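Local atomic coordinates of NikO protein (Streptomyces tendae, PDB entry 4FQD), a protein that is an enolpyruvyl transferase essential in nikkomycin biosynthesis. Residues M148-T154 with L165-T171; A89-R94 with L115-N119. The protein carries 4 engineered substitutions. All blocks are in the same frame, centred on the assembly; numbering follows the deposited sequence.

Overall arrangement
Both contacts lie on the same side of the chain's centre, in a protein of the EPSP synthase family with its inverse β/α barrel architecture; the centre of interaction 1 lies about 28 Å, and that of interaction 2 about 26 Å, from the centre of the chain. Their own centres are about 16 Å apart, and helix 112-118, part of interaction 2, also packs against interaction 1. Arg118 and Leu115 of this helix meet the loop 89-94 in interaction 2, whereas Val116 and Ser117 meet interaction 1. Val116 CG2 is 3.8 Å from Ala167 CB, and Ser117 CB is 4.0 Å from Leu170 CD1, so the two contacts are joined by apolar packing. Neither contact includes a bound ligand.

Interaction 1 (M148-T154 with L165-T171); sequences MGRFGVT and LTAQRLT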
loop_
_atom_site.group_PDB
_atom_site.type_symbol
_atom_site.label_atom_id
_atom_site.label_comp_id
_atom_site.label_asym_id
_atom_site.label_seq_id
_atom_site.Cartn_x
_atom_site.Cartn_y
_atom_site.Cartn_z
ATOM N N MET A 148 12.889 12.534 25.786
ATOM C CA MET A 148 13.772 13.175 26.756
ATOM C C MET A 148 13.305 12.919 28.186
ATOM O O MET A 148 14.114 12.884 29.114
ATOM C CB MET A 148 13.871 14.680 26.489
ATOM C CG MET A 148 14.754 15.039 25.305
ATOM S SD MET A 148 14.846 16.812 24.989
ATOM C CE MET A 148 13.198 17.131 24.366
ATOM N N GLY A 149 12.000 12.734 28.354
ATOM C CA GLY A 149 11.427 12.449 29.657
ATOM C C GLY A 149 11.906 11.131 30.236
ATOM O O GLY A 149 11.981 10.969 31.453
ATOM N N ARG A 150 12.233 10.186 29.360
ATOM C CA ARG A 150 12.719 8.881 29.793
ATOM C C ARG A 150 14.156 8.960 30.292
ATOM O O ARG A 150 14.636 8.051 30.969
ATOM C CB ARG A 150 12.626 7.862 28.658
ATOM C CG ARG A 150 11.231 7.680 28.095
ATOM C CD ARG A 150 11.072 6.286 27.521
ATOM N NE ARG A 150 9.921 6.180 26.632
ATOM C CZ ARG A 150 9.507 5.044 26.085
ATOM N NH1 ARG A 150 10.147 3.912 26.347
ATOM N NH2 ARG A 150 8.451 5.034 25.283
ATOM N N PHE A 151 14.840 10.046 29.945
ATOM C CA PHE A 151 16.212 10.265 30.390
ATOM C C PHE A 151 16.246 11.109 31.662
ATOM O O PHE A 151 17.318 11.447 32.162
ATOM C CB PHE A 151 17.044 10.935 29.291
ATOM C CG PHE A 151 17.315 10.050 28.105
ATOM C CD1 PHE A 151 16.378 9.918 27.093
ATOM C CD2 PHE A 151 18.511 9.359 27.996
ATOM C CE1 PHE A 151 16.625 9.108 26.000
ATOM C CE2 PHE A 151 18.765 8.549 26.903
ATOM C CZ PHE A 151 17.820 8.423 25.905
ATOM N N GLY A 152 15.069 11.452 32.177
ATOM C CA GLY A 152 14.971 12.185 33.426
ATOM C C GLY A 152 14.645 13.661 33.282
ATOM O O GLY A 152 14.628 14.394 34.272
ATOM N N VAL A 153 14.386 14.102 32.056
ATOM C CA VAL A 153 14.053 15.502 31.804
ATOM C C VAL A 153 12.625 15.828 32.239
ATOM O O VAL A 153 11.677 15.140 31.858
ATOM C CB VAL A 153 14.237 15.872 30.318
ATOM C CG1 VAL A 153 13.756 17.291 30.053
ATOM C CG2 VAL A 153 15.693 15.715 29.911
ATOM N N THR A 154 12.481 16.879 33.041
ATOM C CA THR A 154 11.175 17.306 33.531
ATOM C C THR A 154 10.645 18.477 32.707
ATOM O O THR A 154 11.400 19.375 32.333
ATOM C CB THR A 154 11.241 17.708 35.021
ATOM O OG1 THR A 154 11.740 16.609 35.793
ATOM C CG2 THR A 154 9.864 18.099 35.543
ATOM N N LEU A 165 12.227 22.970 29.986
ATOM C CA LEU A 165 12.841 21.680 30.277
ATOM C C LEU A 165 13.849 21.799 31.416
ATOM O O LEU A 165 14.605 22.766 31.488
ATOM C CB LEU A 165 13.521 21.105 29.031
ATOM C CG LEU A 165 12.689 20.993 27.750
ATOM C CD1 LEU A 165 13.390 20.103 26.738
ATOM C CD2 LEU A 165 11.289 20.478 28.036
ATOM N N THR A 166 13.849 20.812 32.308
ATOM C CA THR A 166 14.791 20.777 33.421
ATOM C C THR A 166 15.354 19.373 33.618
ATOM O O THR A 166 14.640 18.381 33.458
ATOM C CB THR A 166 14.142 21.245 34.739
ATOM O OG1 THR A 166 12.862 20.616 34.895
ATOM C CG2 THR A 166 13.957 22.752 34.741
ATOM N N ALA A 167 16.634 19.295 33.965
ATOM C CA ALA A 167 17.291 18.013 34.186
ATOM C C ALA A 167 18.546 18.165 35.039
ATOM O O ALA A 167 19.588 18.603 34.552
ATOM C CB ALA A 167 17.632 17.357 32.856
ATOM N N GLN A 168 18.442 17.800 36.313
ATOM C CA GLN A 168 19.592 17.828 37.209
ATOM C C GLN A 168 20.608 16.762 36.823
ATOM O O GLN A 168 21.816 16.997 36.855
ATOM C CB GLN A 168 19.156 17.636 38.663
ATOM C CG GLN A 168 18.973 18.935 39.421
ATOM C CD GLN A 168 20.228 19.785 39.416
ATOM O OE1 GLN A 168 20.320 20.769 38.683
ATOM N NE2 GLN A 168 21.202 19.407 40.236
ATOM N N ARG A 169 20.108 15.586 36.459
ATOM C CA ARG A 169 20.965 14.500 36.000
ATOM C C ARG A 169 20.246 13.644 34.963
ATOM O O ARG A 169 19.056 13.355 35.093
ATOM C CB ARG A 169 21.426 13.634 37.174
ATOM C CG ARG A 169 20.297 12.934 37.910
ATOM C CD ARG A 169 20.817 11.828 38.809
ATOM N NE ARG A 169 19.726 11.053 39.393
ATOM C CZ ARG A 169 19.699 9.726 39.453
ATOM N NH1 ARG A 169 20.708 9.016 38.965
ATOM N NH2 ARG A 169 18.663 9.107 40.003
ATOM N N LEU A 170 20.976 13.249 33.927
ATOM C CA LEU A 170 20.419 12.401 32.885
ATOM C C LEU A 170 20.739 10.939 33.169
ATOM O O LEU A 170 21.842 10.610 33.604
ATOM C CB LEU A 170 20.963 12.810 31.516
ATOM C CG LEU A 170 20.656 14.244 31.080
ATOM C CD1 LEU A 170 21.324 14.558 29.752
ATOM C CD2 LEU A 170 19.154 14.464 30.993
ATOM N N THR A 171 19.767 10.067 32.928
ATOM C CA THR A 171 19.948 8.640 33.162
ATOM C C THR A 171 19.673 7.841 31.892
ATOM O O THR A 171 18.767 8.176 31.130
ATOM C CB THR A 171 19.024 8.138 34.286
ATOM O OG1 THR A 171 17.664 8.447 33.961
ATOM C CG2 THR A 171 19.390 8.798 35.608
HETATM O O HOH W 1 16.142 6.860 32.540
#
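Val153 is the bump around which segment 165-171 curls. Its CG2 branch enters the hollow between Ala167 and Leu170, 3.9 Å from Ala167 CB and 3.8 Å from Leu170 CD2. The other branch, CG1, lies anti to the backbone N (chi1 174°) and leans on Leu165 CB. The Met148 side chain crosses that of Leu165 at about a right angle, setting CE 3.8 Å from Leu165 CD1. Val116 of helix 112-118, on Val153 and Ala167, and Met202 of helix 192-204, on Met148, Phe151 and Leu170, extend this cluster.

Helix 142-149 leads into a Schellman motif, in which Gly152 has positive phi. A CB there would jam against Phe151 O and be tight against Arg169 O, so the close backbone approach probably depends on the bare glycine. On one side of this turn, Thr171 N bonds to Phe151 O (2.9 Å). On the other, Thr154 and Thr166 form a hydrogen-bonded antiparallel pair, with Thr154 N 2.7 Å from Thr166 O. Thr154 O accepts twice: Thr166 N comes in the carbonyl plane, while Thr166 OG1, set between its own N and carbonyl carbon (chi1 46°), bonds from above it at 3.2 Å. The contact thus combines a helix-to-strand connection with one edge of a three-stranded antiparallel sheet: backbone polarity is spent on pairing, and Met148, Val153, Leu165, Ala167 and Leu170 supply the apolar fill.

Interaction 2 (A89-R94 with L115-N119); sequences ASAWDR and LVSRN
Leu115, in the last turn of helix 112-118, touches the indole of Trp92 with one methyl, CD2, which lies 3.8 Å from NE1 and 4.0 Å from CZ2. The two side chains cross at a slant, and Phe69 packs edge-to-face on the same indole.

Three residues on, Arg118 spans the gap to the loop. With CG anti to the backbone N (chi1 -152°) and the chain extended from CG to NE, it runs across Trp92 at about a right angle. Trp92 CB sits over one face of the guanidinium, toward its rim and 3.7 Å from NE, and the guanidinium and indole planes are 26° apart. The end of the chain arrives at the turn Ala89-Trp92, where Ala89 O lies over a face of the guanidinium; NH1 hydrogen-bonds instead to Ala47 O. Cutting this side chain back to an alanine is likely to open a gap beside Trp92 and leave Ala47 O without this donor.

Asn119, next in sequence, meets Arg94, the side chains sliding past each other in opposite directions. Arg94 CB is 3.5 Å from Asn119 CG. A bend at chi3 (67°) brings the Arg94 guanidinium round until Asn119 CA lies over its centre, 4.0 Å above the plane. Cohesion between helix end and loop therefore comes chiefly from packing of aliphatic, indole and guanidinium surfaces, and the two arginines, NH2 of Arg94 being 6.7 Å from NE of Arg118, probably repel only mildly.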
loop_
_atom_site.group_PDB
_atom_site.type_symbol
_atom_site.label_atom_id
_atom_site.label_comp_id
_atom_site.label_asym_id
_atom_site.label_seq_id
_atom_site.Cartn_x
_atom_site.Cartn_y
_atom_site.Cartn_z
ATOM N N ALA A 89 30.665 24.217 19.040
ATOM C CA ALA A 89 29.845 24.506 20.211
ATOM C C ALA A 89 30.662 24.518 21.499
ATOM O O ALA A 89 30.117 24.345 22.587
ATOM C CB ALA A 89 28.705 23.503 20.317
ATOM N N SER A 90 31.969 24.727 21.372
ATOM C CA SER A 90 32.860 24.737 22.529
ATOM C C SER A 90 32.521 25.860 23.505
ATOM O O SER A 90 32.402 25.632 24.708
ATOM C CB SER A 90 34.318 24.865 22.081
ATOM O OG SER A 90 34.677 23.817 21.200
ATOM N N ALA A 91 32.362 27.071 22.979
ATOM C CA ALA A 91 32.112 28.242 23.813
ATOM C C ALA A 91 30.624 28.533 23.984
ATOM O O ALA A 91 30.237 29.660 24.293
ATOM C CB ALA A 91 32.829 29.458 23.244
ATOM N N TRP A 92 29.797 27.513 23.781
ATOM C CA TRP A 92 28.354 27.645 23.947
ATOM C C TRP A 92 28.026 27.925 25.412
ATOM O O TRP A 92 28.224 27.069 26.273
ATOM C CB TRP A 92 27.656 26.361 23.492
ATOM C CG TRP A 92 26.193 26.522 23.202
ATOM C CD1 TRP A 92 25.225 26.941 24.068
ATOM C CD2 TRP A 92 25.529 26.243 21.962
ATOM N NE1 TRP A 92 24.003 26.953 23.440
ATOM C CE2 TRP A 92 24.163 26.527 22.148
ATOM C CE3 TRP A 92 25.961 25.787 20.713
ATOM C CZ2 TRP A 92 23.222 26.369 21.130
ATOM C CZ3 TRP A 92 25.026 25.630 19.704
ATOM C CH2 TRP A 92 23.672 25.921 19.919
ATOM N N ASP A 93 27.530 29.126 25.694
ATOM C CA ASP A 93 27.209 29.502 27.069
ATOM C C ASP A 93 25.735 29.281 27.396
ATOM O O ASP A 93 25.032 28.572 26.680
ATOM C CB ASP A 93 27.625 30.951 27.358
ATOM C CG ASP A 93 26.942 31.955 26.447
ATOM O OD1 ASP A 93 25.705 31.893 26.286
ATOM O OD2 ASP A 93 27.650 32.822 25.894
ATOM N N ARG A 94 25.269 29.900 28.476
ATOM C CA ARG A 94 23.885 29.729 28.905
ATOM C C ARG A 94 23.134 31.052 29.033
ATOM O O ARG A 94 23.489 31.912 29.840
ATOM C CB ARG A 94 23.822 28.942 30.216
ATOM C CG ARG A 94 24.745 29.460 31.306
ATOM C CD ARG A 94 24.940 28.417 32.391
ATOM N NE ARG A 94 25.669 27.254 31.894
ATOM C CZ ARG A 94 25.828 26.123 32.574
ATOM N NH1 ARG A 94 25.303 25.995 33.785
ATOM N NH2 ARG A 94 26.510 25.118 32.040
ATOM N N LEU A 115 21.105 21.561 24.688
ATOM C CA LEU A 115 20.783 22.614 25.645
ATOM C C LEU A 115 20.551 22.061 27.048
ATOM O O LEU A 115 21.104 22.567 28.023
ATOM C CB LEU A 115 19.545 23.389 25.185
ATOM C CG LEU A 115 19.654 24.152 23.862
ATOM C CD1 LEU A 115 18.301 24.716 23.455
ATOM C CD2 LEU A 115 20.689 25.261 23.967
ATOM N N VAL A 116 19.733 21.019 27.143
ATOM C CA VAL A 116 19.352 20.465 28.438
ATOM C C VAL A 116 20.522 19.752 29.117
ATOM O O VAL A 116 20.547 19.606 30.338
ATOM C CB VAL A 116 18.138 19.509 28.314
ATOM C CG1 VAL A 116 18.578 18.134 27.839
ATOM C CG2 VAL A 116 17.405 19.402 29.638
ATOM N N SER A 117 21.498 19.324 28.324
ATOM C CA SER A 117 22.637 18.586 28.852
ATOM C C SER A 117 23.777 19.521 29.229
ATOM O O SER A 117 24.626 19.180 30.052
ATOM C CB SER A 117 23.122 17.556 27.832
ATOM O OG SER A 117 24.288 16.899 28.289
ATOM N N ARG A 118 23.788 20.703 28.625
ATOM C CA ARG A 118 24.861 21.662 28.848
ATOM C C ARG A 118 24.505 22.667 29.938
ATOM O O ARG A 118 25.367 23.091 30.708
ATOM C CB ARG A 118 25.187 22.403 27.550
ATOM C CG ARG A 118 26.622 22.877 27.455
ATOM C CD ARG A 118 26.880 23.617 26.155
ATOM N NE ARG A 118 28.275 23.503 25.747
ATOM C CZ ARG A 118 28.696 22.756 24.733
ATOM N NH1 ARG A 118 29.987 22.705 24.432
ATOM N NH2 ARG A 118 27.825 22.069 24.008
ATOM N N ASN A 119 23.233 23.045 30.000
ATOM C CA ASN A 119 22.791 24.072 30.935
ATOM C C ASN A 119 21.855 23.538 32.013
ATOM O O ASN A 119 21.618 24.199 33.023
ATOM C CB ASN A 119 22.117 25.220 30.180
ATOM C CG ASN A 119 22.988 25.777 29.070
ATOM O OD1 ASN A 119 24.213 25.670 29.114
ATOM N ND2 ASN A 119 22.359 26.379 28.070
#